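PDB 3MQQ: transcriptional regulator, LuxR family from Burkholderia thailandensis, which probably binds DNA to regulate transcription, with the chain described here forming its PAS domain, a fold that commonly serves to sense signals or small molecules. Local coordinates for residues R20-E25 and V49-S54; E30-F35 and A40-R45; E62-V67 and A101-G106; R78-A83 and W108-L113. One frame throughout, in Å; residues are numbered along the deposited sequence. Where two conformers were deposited one is given.

Interaction 1: R20-E25 and V49-S54. With EOH (ethanol), chain H.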
loop_
_atom_site.group_PDB
_atom_site.type_symbol
_atom_site.label_atom_id
_atom_site.label_comp_id
_atom_site.label_asym_id
_atom_site.label_seq_id
_atom_site.Cartn_x
_atom_site.Cartn_y
_atom_site.Cartn_z
ATOM N N ARG B 20 -16.645 -1.348 4.967
ATOM C CA ARG B 20 -17.847 -2.189 4.860
ATOM C C ARG B 20 -18.924 -1.312 4.248
ATOM O O ARG B 20 -19.189 -0.216 4.749
ATOM C CB ARG B 20 -18.261 -2.750 6.225
ATOM C CG ARG B 20 -19.429 -3.686 6.161
ATOM C CD ARG B 20 -19.379 -4.687 7.319
ATOM N NE ARG B 20 -19.642 -4.133 8.653
ATOM C CZ ARG B 20 -20.385 -3.059 8.938
ATOM N NH1 ARG B 20 -20.548 -2.699 10.203
ATOM N NH2 ARG B 20 -20.951 -2.329 7.985
ATOM N N ASP B 21 -19.502 -1.784 3.144
ATOM C CA ASP B 21 -20.526 -1.036 2.392
ATOM C C ASP B 21 -20.160 0.435 2.116
ATOM O O ASP B 21 -20.988 1.349 2.258
ATOM C CB ASP B 21 -21.867 -1.168 3.106
ATOM C CG ASP B 21 -22.256 -2.614 3.328
ATOM O OD1 ASP B 21 -21.872 -3.477 2.503
ATOM O OD2 ASP B 21 -22.944 -2.886 4.323
ATOM N N ARG B 22 -18.909 0.626 1.712
ATOM C CA ARG B 22 -18.357 1.924 1.329
ATOM C C ARG B 22 -18.271 2.899 2.503
ATOM O O ARG B 22 -18.244 4.113 2.292
ATOM C CB ARG B 22 -19.066 2.559 0.107
ATOM C CG ARG B 22 -19.326 1.589 -1.059
ATOM C CD ARG B 22 -19.845 2.343 -2.268
ATOM N NE ARG B 22 -18.758 3.045 -2.951
ATOM C CZ ARG B 22 -18.928 3.869 -3.982
ATOM N NH1 ARG B 22 -17.879 4.468 -4.549
ATOM N NH2 ARG B 22 -20.141 4.095 -4.439
ATOM N N VAL B 23 -18.271 2.351 3.724
ATOM C CA VAL B 23 -18.034 3.119 4.929
ATOM C C VAL B 23 -16.668 2.722 5.517
ATOM O O VAL B 23 -16.297 1.542 5.520
ATOM C CB VAL B 23 -19.134 2.882 5.962
ATOM C CG1 VAL B 23 -18.829 3.647 7.287
ATOM C CG2 VAL B 23 -20.475 3.351 5.372
ATOM N N ILE B 24 -15.930 3.711 6.013
ATOM C CA ILE B 24 -14.636 3.460 6.645
ATOM C C ILE B 24 -14.871 2.928 8.067
ATOM O O ILE B 24 -15.361 3.662 8.915
ATOM C CB ILE B 24 -13.837 4.748 6.762
ATOM C CG1 ILE B 24 -13.509 5.330 5.367
ATOM C CG2 ILE B 24 -12.594 4.536 7.634
ATOM C CD1 ILE B 24 -12.835 6.732 5.461
ATOM N N GLU B 25 -14.541 1.659 8.319
ATOM C CA GLU B 25 -14.705 1.087 9.660
ATOM C C GLU B 25 -13.448 1.273 10.509
ATOM O O GLU B 25 -13.526 1.398 11.743
ATOM C CB GLU B 25 -15.109 -0.386 9.586
ATOM C CG GLU B 25 -16.314 -0.636 8.707
ATOM C CD GLU B 25 -17.616 -0.288 9.397
ATOM O OE1 GLU B 25 -18.283 -1.219 9.878
ATOM O OE2 GLU B 25 -17.968 0.905 9.466
ATOM N N VAL B 49 -17.606 11.252 1.108
ATOM C CA VAL B 49 -17.069 12.562 1.520
ATOM C C VAL B 49 -15.647 12.832 0.992
ATOM O O VAL B 49 -15.187 13.965 0.997
ATOM C CB VAL B 49 -17.186 12.795 3.070
ATOM C CG1 VAL B 49 -18.626 12.732 3.496
ATOM C CG2 VAL B 49 -16.336 11.819 3.894
ATOM N N LEU B 50 -14.976 11.773 0.560
ATOM C CA LEU B 50 -13.596 11.846 0.118
ATOM C C LEU B 50 -13.574 12.132 -1.374
ATOM O O LEU B 50 -12.544 12.443 -1.917
ATOM C CB LEU B 50 -12.843 10.546 0.409
ATOM C CG LEU B 50 -12.822 9.987 1.834
ATOM C CD1 LEU B 50 -12.157 8.606 1.820
ATOM C CD2 LEU B 50 -12.143 10.922 2.824
ATOM N N TYR B 51 -14.723 11.990 -2.038
ATOM C CA TYR B 51 -14.828 12.260 -3.472
ATOM C C TYR B 51 -15.125 13.734 -3.748
ATOM O O TYR B 51 -15.668 14.437 -2.883
ATOM C CB TYR B 51 -15.916 11.367 -4.107
ATOM C CG TYR B 51 -15.506 9.921 -4.283
ATOM C CD1 TYR B 51 -14.853 9.497 -5.452
ATOM C CD2 TYR B 51 -15.725 8.975 -3.266
ATOM C CE1 TYR B 51 -14.451 8.156 -5.639
ATOM C CE2 TYR B 51 -15.327 7.633 -3.444
ATOM C CZ TYR B 51 -14.682 7.239 -4.617
ATOM O OH TYR B 51 -14.292 5.934 -4.780
ATOM N N PRO B 52 -14.794 14.211 -4.960
ATOM C CA PRO B 52 -15.035 15.606 -5.307
ATOM C C PRO B 52 -16.513 15.944 -5.215
ATOM O O PRO B 52 -16.873 17.087 -4.933
ATOM C CB PRO B 52 -14.570 15.687 -6.756
ATOM C CG PRO B 52 -13.503 14.604 -6.853
ATOM C CD PRO B 52 -14.097 13.486 -6.038
ATOM N N SER B 53 -17.357 14.965 -5.486
ATOM C CA SER B 53 -18.804 15.172 -5.422
ATOM C C SER B 53 -19.530 13.835 -5.250
ATOM O O SER B 53 -18.933 12.758 -5.439
ATOM C CB SER B 53 -19.271 15.836 -6.724
ATOM O OG SER B 53 -19.119 14.932 -7.817
ATOM N N SER B 54 -20.810 13.914 -4.899
ATOM C CA SER B 54 -21.693 12.750 -4.817
ATOM C C SER B 54 -21.742 11.992 -6.146
ATOM O O SER B 54 -21.727 10.760 -6.171
ATOM C CB SER B 54 -23.108 13.195 -4.418
ATOM O OG SER B 54 -24.008 12.106 -4.462
HETATM C C1 EOH H . -15.026 3.109 -2.640
HETATM C C2 EOH H . -16.223 2.245 -2.361
HETATM O O EOH H . -15.406 4.282 -3.293
#
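I24 and L50 meet tip to tip, their CD1 methyls 4.2 Å apart, each aliphatic chain running out from its own backbone into the buried interior. Two branched aliphatic side chains, without polar atoms, suit this buried place. R22 and Y51 face each other differently. The hydroxyl of Y51 lies at the edge of the guanidinium, near its plane, yet R22 NH1 and Y51 OH stand 3.9 Å apart and do not bond directly. An ethanol molecule, probably from the crystallisation liquor, bridges them: R22 NH1 donates to its oxygen over 2.8 Å in a nearly straight bond (167°), and Y51 OH lies so close to the same oxygen, 2.5 Å, that the exact placing of the ethanol is doubtful. The bend in the R22 side chain at chi3 (77°) turns the guanidinium toward this site. R22 sits in the type I' turn from R20 to V23, a tight hairpin corner between two strands. Around the pair, R22 NH1 also bonds F57 O of helix 54-71 and the guanidinium lies in a cation-pi contact with F57, while Y51 OH bonds R78 of strand 74-81 and L50 packs on L42 of helix 39-42.

Interaction 2: E30-F35 and A40-R45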
loop_
_atom_site.group_PDB
_atom_site.type_symbol
_atom_site.label_atom_id
_atom_site.label_comp_id
_atom_site.label_asym_id
_atom_site.label_seq_id
_atom_site.Cartn_x
_atom_site.Cartn_y
_atom_site.Cartn_z
ATOM N N GLU B 30 -1.949 7.692 8.371
ATOM C CA GLU B 30 -1.599 8.186 7.040
ATOM C C GLU B 30 -2.827 8.614 6.245
ATOM O O GLU B 30 -2.769 9.641 5.525
ATOM C CB GLU B 30 -0.750 7.171 6.257
ATOM C CG GLU B 30 -0.183 7.667 4.877
ATOM C CD GLU B 30 0.666 8.922 4.955
ATOM O OE1 GLU B 30 1.356 9.122 5.969
ATOM O OE2 GLU B 30 0.665 9.705 3.965
ATOM N N LEU B 31 -3.908 7.838 6.331
ATOM C CA LEU B 31 -5.160 8.236 5.643
ATOM C C LEU B 31 -5.640 9.597 6.145
ATOM O O LEU B 31 -6.013 10.474 5.336
ATOM C CB LEU B 31 -6.263 7.188 5.808
ATOM C CG LEU B 31 -7.455 7.603 4.930
ATOM C CD1 LEU B 31 -7.222 7.255 3.444
ATOM C CD2 LEU B 31 -8.763 7.027 5.451
ATOM N N ALA B 32 -5.628 9.782 7.463
ATOM C CA ALA B 32 -5.968 11.059 8.103
ATOM C C ALA B 32 -5.092 12.195 7.562
ATOM O O ALA B 32 -5.591 13.286 7.269
ATOM C CB ALA B 32 -5.836 10.959 9.607
ATOM N N ALA B 33 -3.793 11.920 7.429
ATOM C CA ALA B 33 -2.835 12.908 6.938
ATOM C C ALA B 33 -3.197 13.321 5.522
ATOM O O ALA B 33 -3.270 14.521 5.228
ATOM C CB ALA B 33 -1.380 12.377 7.025
ATOM N N ILE B 34 -3.467 12.325 4.668
ATOM C CA ILE B 34 -3.763 12.606 3.265
ATOM C C ILE B 34 -4.984 13.517 3.168
ATOM O O ILE B 34 -4.989 14.500 2.402
ATOM C CB ILE B 34 -4.014 11.310 2.463
ATOM C CG1 ILE B 34 -2.739 10.446 2.383
ATOM C CG2 ILE B 34 -4.570 11.635 1.072
ATOM C CD1 ILE B 34 -2.992 8.994 1.937
ATOM N N PHE B 35 -6.003 13.210 3.967
ATOM C CA PHE B 35 -7.264 13.949 3.901
ATOM C C PHE B 35 -7.362 15.144 4.849
ATOM O O PHE B 35 -8.424 15.753 4.999
ATOM C CB PHE B 35 -8.455 12.982 3.987
ATOM C CG PHE B 35 -8.629 12.183 2.737
ATOM C CD1 PHE B 35 -9.293 12.726 1.636
ATOM C CD2 PHE B 35 -8.048 10.924 2.617
ATOM C CE1 PHE B 35 -9.416 11.991 0.447
ATOM C CE2 PHE B 35 -8.178 10.179 1.456
ATOM C CZ PHE B 35 -8.853 10.730 0.358
ATOM N N ALA B 40 -10.522 10.183 13.905
ATOM C CA ALA B 40 -11.880 10.282 14.446
ATOM C C ALA B 40 -12.859 10.882 13.437
ATOM O O ALA B 40 -14.045 10.556 13.471
ATOM C CB ALA B 40 -11.885 11.100 15.724
ATOM N N ASP B 41 -12.383 11.763 12.560
ATOM C CA ASP B 41 -13.253 12.361 11.526
ATOM C C ASP B 41 -13.646 11.351 10.447
ATOM O O ASP B 41 -14.646 11.533 9.764
ATOM C CB ASP B 41 -12.608 13.589 10.864
ATOM C CG ASP B 41 -12.386 14.745 11.844
ATOM O OD1 ASP B 41 -13.312 15.095 12.619
ATOM O OD2 ASP B 41 -11.273 15.308 11.837
ATOM N N LEU B 42 -12.857 10.284 10.310
ATOM C CA LEU B 42 -13.037 9.335 9.216
ATOM C C LEU B 42 -13.728 8.055 9.635
ATOM O O LEU B 42 -14.372 7.397 8.819
ATOM C CB LEU B 42 -11.690 9.031 8.530
ATOM C CG LEU B 42 -11.117 10.214 7.738
ATOM C CD1 LEU B 42 -9.639 10.050 7.489
ATOM C CD2 LEU B 42 -11.879 10.314 6.426
ATOM N N ILE B 43 -13.573 7.676 10.893
ATOM C CA ILE B 43 -14.200 6.456 11.379
ATOM C C ILE B 43 -15.725 6.555 11.310
ATOM O O ILE B 43 -16.351 7.423 11.930
ATOM C CB ILE B 43 -13.759 6.128 12.806
ATOM C CG1 ILE B 43 -12.235 5.980 12.849
ATOM C CG2 ILE B 43 -14.480 4.876 13.323
ATOM C CD1 ILE B 43 -11.697 4.867 12.004
ATOM N N GLY B 44 -16.312 5.651 10.536
ATOM C CA GLY B 44 -17.757 5.608 10.371
ATOM C C GLY B 44 -18.218 6.610 9.342
ATOM O O GLY B 44 -19.389 6.900 9.254
ATOM N N ARG B 45 -17.279 7.144 8.565
ATOM C CA ARG B 45 -17.599 8.054 7.465
ATOM C C ARG B 45 -17.772 7.299 6.149
ATOM O O ARG B 45 -16.931 6.427 5.828
ATOM C CB ARG B 45 -16.485 9.124 7.345
ATOM C CG ARG B 45 -16.913 10.371 6.606
ATOM C CD ARG B 45 -17.866 11.250 7.453
ATOM N NE ARG B 45 -17.101 12.051 8.391
ATOM C CZ ARG B 45 -17.440 13.255 8.844
ATOM N NH1 ARG B 45 -18.563 13.869 8.443
ATOM N NH2 ARG B 45 -16.652 13.862 9.711
#
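L42 makes the whole of this contact from its side, setting CD1 against L31 and A32 of helix 29-34, and the residues next to it shape the chain that delivers it. D41 comes first, near the end of the short, weakly bonded helix 39-42. Its carboxylate turns back to hydrogen-bond A38 N, and its carbonyl oxygen is gripped from the side by R45, which bonds it through NE (2.9 Å) and NH2 (3.1 Å). The oxygen lies in the guanidinium plane; NE comes in nearly along the C=O axis and NH2 on a lone pair. At L42 the side chain turns inward: CG stands beside the backbone N (chi1 -69°), and CD1 comes to 3.7 Å from L31 CD2 and 3.9 Å from A32 CA. The two leucines cross obliquely, and the small side chain of A32 lets the methyl lie almost against the helix backbone. In the PAS fold, short helices such as these follow the first two strands and precede the long helix, here 54-71; leucine and alanine suit their buried meeting, where L42 also packs on I24 and C27 of strand 23-27. I43 takes the second position of the type II turn from L42 to R45 with its backbone extended, its side chain lying on D26. G44 takes the next corner with a positive phi (82°), a conformation glycine adopts easily. R45 closes the turn, its N bonded to L42 O at 2.9 Å, before its side chain folds back to D41.

Interaction 3: E62-V67 and A101-G106. With NA (sodium ion), chain K.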
loop_
_atom_site.group_PDB
_atom_site.type_symbol
_atom_site.label_atom_id
_atom_site.label_comp_id
_atom_site.label_asym_id
_atom_site.label_seq_id
_atom_site.Cartn_x
_atom_site.Cartn_y
_atom_site.Cartn_z
ATOM N N GLU B 62 -19.737 2.599 -9.757
ATOM C CA GLU B 62 -20.200 1.815 -10.921
ATOM C C GLU B 62 -19.043 1.322 -11.800
ATOM O O GLU B 62 -19.185 0.334 -12.561
ATOM C CB GLU B 62 -21.227 2.612 -11.743
ATOM C CG GLU B 62 -22.557 2.833 -11.000
ATOM C CD GLU B 62 -23.603 3.561 -11.836
ATOM O OE1 GLU B 62 -23.465 3.617 -13.081
ATOM O OE2 GLU B 62 -24.582 4.073 -11.247
ATOM N N ARG B 63 -17.882 1.970 -11.679
ATOM C CA ARG B 63 -16.664 1.538 -12.381
ATOM C C ARG B 63 -15.934 0.444 -11.616
ATOM O O ARG B 63 -15.343 -0.448 -12.222
ATOM C CB ARG B 63 -15.714 2.719 -12.593
ATOM N N ILE B 64 -15.979 0.534 -10.286
ATOM C CA ILE B 64 -15.303 -0.408 -9.389
ATOM C C ILE B 64 -15.918 -1.804 -9.458
ATOM O O ILE B 64 -15.162 -2.820 -9.632
ATOM C CB ILE B 64 -15.299 0.085 -7.914
ATOM C CG1 ILE B 64 -14.329 1.256 -7.733
ATOM C CG2 ILE B 64 -14.905 -1.054 -6.956
ATOM C CD1 ILE B 64 -14.475 1.986 -6.395
ATOM N N SER B 65 -17.280 -1.849 -9.339
ATOM C CA SER B 65 -17.975 -3.143 -9.232
ATOM C C SER B 65 -17.570 -4.215 -10.264
ATOM O O SER B 65 -17.060 -5.259 -9.864
ATOM C CB SER B 65 -19.496 -2.970 -9.143
ATOM O OG SER B 65 -19.841 -2.411 -7.885
ATOM N N PRO B 66 -17.743 -3.947 -11.574
ATOM C CA PRO B 66 -17.454 -5.018 -12.533
ATOM C C PRO B 66 -15.971 -5.382 -12.654
ATOM O O PRO B 66 -15.651 -6.542 -12.892
ATOM C CB PRO B 66 -18.010 -4.473 -13.861
ATOM C CG PRO B 66 -18.012 -3.005 -13.696
ATOM C CD PRO B 66 -18.313 -2.758 -12.245
ATOM N N VAL B 67 -15.077 -4.414 -12.459
ATOM C CA VAL B 67 -13.647 -4.714 -12.431
ATOM C C VAL B 67 -13.350 -5.606 -11.239
ATOM O O VAL B 67 -12.627 -6.589 -11.370
ATOM C CB VAL B 67 -12.773 -3.427 -12.379
ATOM C CG1 VAL B 67 -11.277 -3.778 -12.340
ATOM C CG2 VAL B 67 -13.070 -2.547 -13.583
ATOM N N ALA B 101 -19.184 -9.627 -3.777
ATOM C CA ALA B 101 -19.732 -8.518 -3.009
ATOM C C ALA B 101 -18.672 -7.415 -2.974
ATOM O O ALA B 101 -18.070 -7.161 -1.924
ATOM C CB ALA B 101 -20.122 -8.971 -1.612
ATOM N N PRO B 102 -18.429 -6.773 -4.140
ATOM C CA PRO B 102 -17.231 -5.953 -4.363
ATOM C C PRO B 102 -17.137 -4.707 -3.494
ATOM O O PRO B 102 -16.027 -4.263 -3.170
ATOM C CB PRO B 102 -17.358 -5.547 -5.838
ATOM C CG PRO B 102 -18.834 -5.663 -6.146
ATOM C CD PRO B 102 -19.230 -6.879 -5.375
ATOM N N LEU B 103 -18.293 -4.144 -3.153
ATOM C CA LEU B 103 -18.386 -2.918 -2.373
ATOM C C LEU B 103 -18.789 -3.167 -0.922
ATOM O O LEU B 103 -19.037 -2.220 -0.173
ATOM C CB LEU B 103 -19.354 -1.946 -3.053
ATOM C CG LEU B 103 -18.830 -1.451 -4.410
ATOM C CD1 LEU B 103 -19.809 -0.508 -5.110
ATOM C CD2 LEU B 103 -17.452 -0.811 -4.275
ATOM N N ALA B 104 -18.801 -4.437 -0.511
ATOM C CA ALA B 104 -19.005 -4.806 0.899
ATOM C C ALA B 104 -17.675 -4.756 1.686
ATOM O O ALA B 104 -16.839 -3.876 1.434
ATOM C CB ALA B 104 -19.695 -6.201 1.003
ATOM N N ALA B 105 -17.457 -5.651 2.650
ATOM C CA ALA B 105 -16.211 -5.574 3.416
ATOM C C ALA B 105 -14.994 -5.671 2.489
ATOM O O ALA B 105 -14.963 -6.486 1.571
ATOM C CB ALA B 105 -16.149 -6.657 4.493
ATOM N N GLY B 106 -14.004 -4.815 2.714
ATOM C CA GLY B 106 -12.756 -4.965 1.987
ATOM C C GLY B 106 -11.627 -4.167 2.599
ATOM O O GLY B 106 -11.811 -3.467 3.593
HETATM NA NA NA K . -16.687 -1.221 1.242
HETATM O O HOH W 1 -15.844 0.164 -0.916
#
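L103 wedges its forked end between I64 and S65 on one side of helix 54-71, and this is where the contact is tight. CD2 lies 3.7 Å from I64 CG2, the two side chains crossing at a slant. The other branch, CD1, comes within 3.4 Å of S65 OG. With CG beside the backbone N (chi1 -66°) and the chain extended beyond it, the leucine spans the distance from loop to helix. Next to it, the ring of P102 sets CG 3.8 Å from S65 OG, so the serine oxygen touches only carbon across the contact; its weak hydrogen bond is to G61 O, one turn back in its own helix. A small serine suits the place, since two bulkier groups close over it. P66, whose nitrogen carries no hydrogen and leaves a kink in the helix, points away to the exposed side, as does E62. A105, farther along the loop, packs on I3 of the second subunit. The type I turn from A101 to A104 instead directs carbonyls at a sodium ion: L103 O at 2.9 Å and A104 O at 2.7 Å, joined by a water and S19 OG. These distances are long for sodium, consistent with loose binding. The chemistry is thus divided: helix and loop adhere by van der Waals contact alone, while the backbone oxygens of the loop serve the cation.

Interaction 4: R78-A83 and W108-L113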
loop_
_atom_site.group_PDB
_atom_site.type_symbol
_atom_site.label_atom_id
_atom_site.label_comp_id
_atom_site.label_asym_id
_atom_site.label_seq_id
_atom_site.Cartn_x
_atom_site.Cartn_y
_atom_site.Cartn_z
ATOM N N ARG B 78 -7.352 8.450 -9.207
ATOM C CA ARG B 78 -8.451 9.392 -9.376
ATOM C C ARG B 78 -8.265 10.639 -8.570
ATOM O O ARG B 78 -7.445 10.701 -7.667
ATOM C CB ARG B 78 -9.800 8.761 -9.033
ATOM C CG ARG B 78 -10.164 8.818 -7.554
ATOM C CD ARG B 78 -9.339 7.820 -6.752
ATOM N NE ARG B 78 -9.785 6.464 -7.015
ATOM C CZ ARG B 78 -10.777 5.857 -6.371
ATOM N NH1 ARG B 78 -11.445 6.475 -5.404
ATOM N NH2 ARG B 78 -11.106 4.632 -6.699
ATOM N N ILE B 79 -9.102 11.626 -8.872
ATOM C CA ILE B 79 -9.096 12.859 -8.120
ATOM C C ILE B 79 -10.017 12.703 -6.905
ATOM O O ILE B 79 -11.169 12.247 -7.040
ATOM C CB ILE B 79 -9.566 14.024 -9.016
ATOM C CG1 ILE B 79 -8.490 14.289 -10.078
ATOM C CG2 ILE B 79 -9.881 15.268 -8.174
ATOM C CD1 ILE B 79 -8.973 15.114 -11.273
HETATM N N MSE B 80 -9.471 13.031 -5.733
HETATM C CA MSE B 80 -10.208 13.017 -4.487
HETATM C C MSE B 80 -10.162 14.389 -3.833
HETATM O O MSE B 80 -9.527 15.297 -4.358
HETATM C CB MSE B 80 -9.645 11.913 -3.566
HETATM C CG MSE B 80 -9.694 10.533 -4.254
HETATM SE SE MSE B 80 -11.499 9.877 -4.504
HETATM C CE MSE B 80 -11.756 9.047 -2.764
ATOM N N LYS B 81 -10.859 14.513 -2.711
ATOM C CA LYS B 81 -11.068 15.781 -2.017
ATOM C C LYS B 81 -10.618 15.732 -0.549
ATOM O O LYS B 81 -11.182 14.994 0.266
ATOM C CB LYS B 81 -12.555 16.162 -2.090
ATOM C CG LYS B 81 -12.845 17.578 -1.599
ATOM C CD LYS B 81 -14.311 17.929 -1.813
ATOM C CE LYS B 81 -15.191 17.195 -0.816
ATOM N NZ LYS B 81 -14.539 17.234 0.511
ATOM N N ARG B 82 -9.640 16.568 -0.197
ATOM C CA ARG B 82 -9.225 16.712 1.206
ATOM C C ARG B 82 -10.289 17.445 2.030
ATOM O O ARG B 82 -11.109 18.178 1.477
ATOM C CB ARG B 82 -7.873 17.445 1.309
ATOM C CG ARG B 82 -6.780 16.914 0.385
ATOM C CD ARG B 82 -5.437 17.602 0.650
ATOM N NE ARG B 82 -4.487 17.529 -0.463
ATOM C CZ ARG B 82 -3.626 16.533 -0.654
ATOM N NH1 ARG B 82 -3.609 15.486 0.184
ATOM N NH2 ARG B 82 -2.793 16.574 -1.680
ATOM N N ALA B 83 -10.305 17.217 3.341
ATOM C CA ALA B 83 -11.102 18.056 4.233
ATOM C C ALA B 83 -10.758 19.517 3.931
ATOM O O ALA B 83 -9.583 19.881 3.847
ATOM C CB ALA B 83 -10.832 17.717 5.706
ATOM N N TRP B 108 -8.747 -1.334 1.540
ATOM C CA TRP B 108 -8.498 -0.288 0.540
ATOM C C TRP B 108 -7.265 0.507 0.902
ATOM O O TRP B 108 -7.017 0.732 2.075
ATOM C CB TRP B 108 -9.700 0.643 0.457
ATOM C CG TRP B 108 -10.877 -0.062 -0.163
ATOM C CD1 TRP B 108 -11.792 -0.870 0.460
ATOM C CD2 TRP B 108 -11.219 -0.043 -1.534
ATOM N NE1 TRP B 108 -12.691 -1.367 -0.457
ATOM C CE2 TRP B 108 -12.372 -0.856 -1.692
ATOM C CE3 TRP B 108 -10.669 0.586 -2.652
ATOM C CZ2 TRP B 108 -12.982 -1.057 -2.932
ATOM C CZ3 TRP B 108 -11.285 0.388 -3.899
ATOM C CH2 TRP B 108 -12.424 -0.431 -4.018
ATOM N N THR B 109 -6.506 0.912 -0.125
ATOM C CA THR B 109 -5.267 1.674 0.077
ATOM C C THR B 109 -5.380 2.984 -0.655
ATOM O O THR B 109 -6.013 3.052 -1.690
ATOM C CB THR B 109 -3.966 0.932 -0.407
ATOM O OG1 THR B 109 -3.910 0.934 -1.841
ATOM C CG2 THR B 109 -3.865 -0.505 0.096
ATOM N N PHE B 110 -4.719 4.017 -0.123
ATOM C CA PHE B 110 -4.754 5.354 -0.725
ATOM C C PHE B 110 -3.342 5.934 -0.663
ATOM O O PHE B 110 -2.719 5.863 0.372
ATOM C CB PHE B 110 -5.658 6.252 0.132
ATOM C CG PHE B 110 -7.089 5.811 0.147
ATOM C CD1 PHE B 110 -8.021 6.448 -0.652
ATOM C CD2 PHE B 110 -7.496 4.746 0.943
ATOM C CE1 PHE B 110 -9.350 6.000 -0.680
ATOM C CE2 PHE B 110 -8.830 4.321 0.927
ATOM C CZ PHE B 110 -9.736 4.944 0.129
ATOM N N GLU B 111 -2.852 6.507 -1.759
ATOM C CA GLU B 111 -1.576 7.134 -1.715
ATOM C C GLU B 111 -1.662 8.475 -2.449
ATOM O O GLU B 111 -2.132 8.528 -3.561
ATOM C CB GLU B 111 -0.528 6.226 -2.371
ATOM C CG GLU B 111 0.840 6.861 -2.420
ATOM C CD GLU B 111 1.856 5.965 -3.059
ATOM O OE1 GLU B 111 1.460 5.081 -3.845
ATOM O OE2 GLU B 111 3.057 6.138 -2.777
ATOM N N ASP B 112 -1.225 9.559 -1.796
ATOM C CA ASP B 112 -1.248 10.898 -2.402
ATOM C C ASP B 112 -0.189 10.950 -3.484
ATOM O O ASP B 112 0.999 10.602 -3.253
ATOM C CB ASP B 112 -0.955 11.957 -1.307
ATOM C CG ASP B 112 -1.201 13.403 -1.753
ATOM O OD1 ASP B 112 -1.333 13.690 -2.949
ATOM O OD2 ASP B 112 -1.180 14.276 -0.861
ATOM N N LEU B 113 -0.607 11.388 -4.673
ATOM C CA LEU B 113 0.323 11.486 -5.791
ATOM C C LEU B 113 0.822 12.908 -6.005
ATOM O O LEU B 113 1.401 13.202 -7.041
ATOM C CB LEU B 113 -0.300 10.920 -7.066
ATOM C CG LEU B 113 -0.897 9.513 -6.911
ATOM C CD1 LEU B 113 -1.624 9.123 -8.161
ATOM C CD2 LEU B 113 0.176 8.466 -6.548
#
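R82 holds D112 end-on, with both terminal nitrogens directed at one carboxylate oxygen: NH1 to OD2 and NH2 to OD2 are each 2.9 Å, both bonds bent well away from straight. The oxygen lies close to the guanidinium plane. Seen from the acid the approach is less regular, for the two planes are 49° apart; NH1 comes from well above the carboxylate plane and NH2 from its syn side, both over the same face. NH2 to OD1, at 3.5 Å, adds only a weak bond. Deeper in, M80, present as selenomethionine, places CE 4.4 Å from F110 CE1 at the edge of the ring, two apolar groups suited to the buried interior. M80 lies on strand 74-81 and R82 just beyond its end, while F110 and D112 belong to strand 106-112; these two strands are not neighbours: strand 87-96 runs between them in the five-stranded antiparallel sheet, with the 2-1-5-4-3 order of the PAS fold, and the side chains reach across it. The long side chain of R82, extended from CG to NE, supplies most of the span to the shorter D112, while CG of D112 stands opposite the backbone N (chi1 -169°), which swings the carboxylate out toward R82. Beyond this shell, E86 forms a salt bridge with R82 NE, I34 O accepts from NH1, and F88 of the intervening strand makes a cation-pi contact with the guanidinium. S114 OG hydrogen-bonds D112 OD1, steadying the acid from the other end of its carboxylate.

Interactions 1, 2 and 4 surround one part of the domain, their centres about 11 Å from one another, and backbone bonds join them: I24 O to G44 N (2.7 Å) ties interaction 1 to interaction 2, L50 O to K81 N (2.8 Å) ties it to interaction 4, and F35 O to A83 N (2.9 Å) joins interactions 2 and 4. Interaction 2 nests within the loop interaction 1 closes. Interaction 3 is far from interaction 2, about 21 Å between centres, but touches interaction 1, where D21 OD1 lies 3.5 Å from A104 CA, and interaction 4, where I64 CG2 packs 3.9 Å from W108 CH2. R22 lies beside both the ethanol and the sodium.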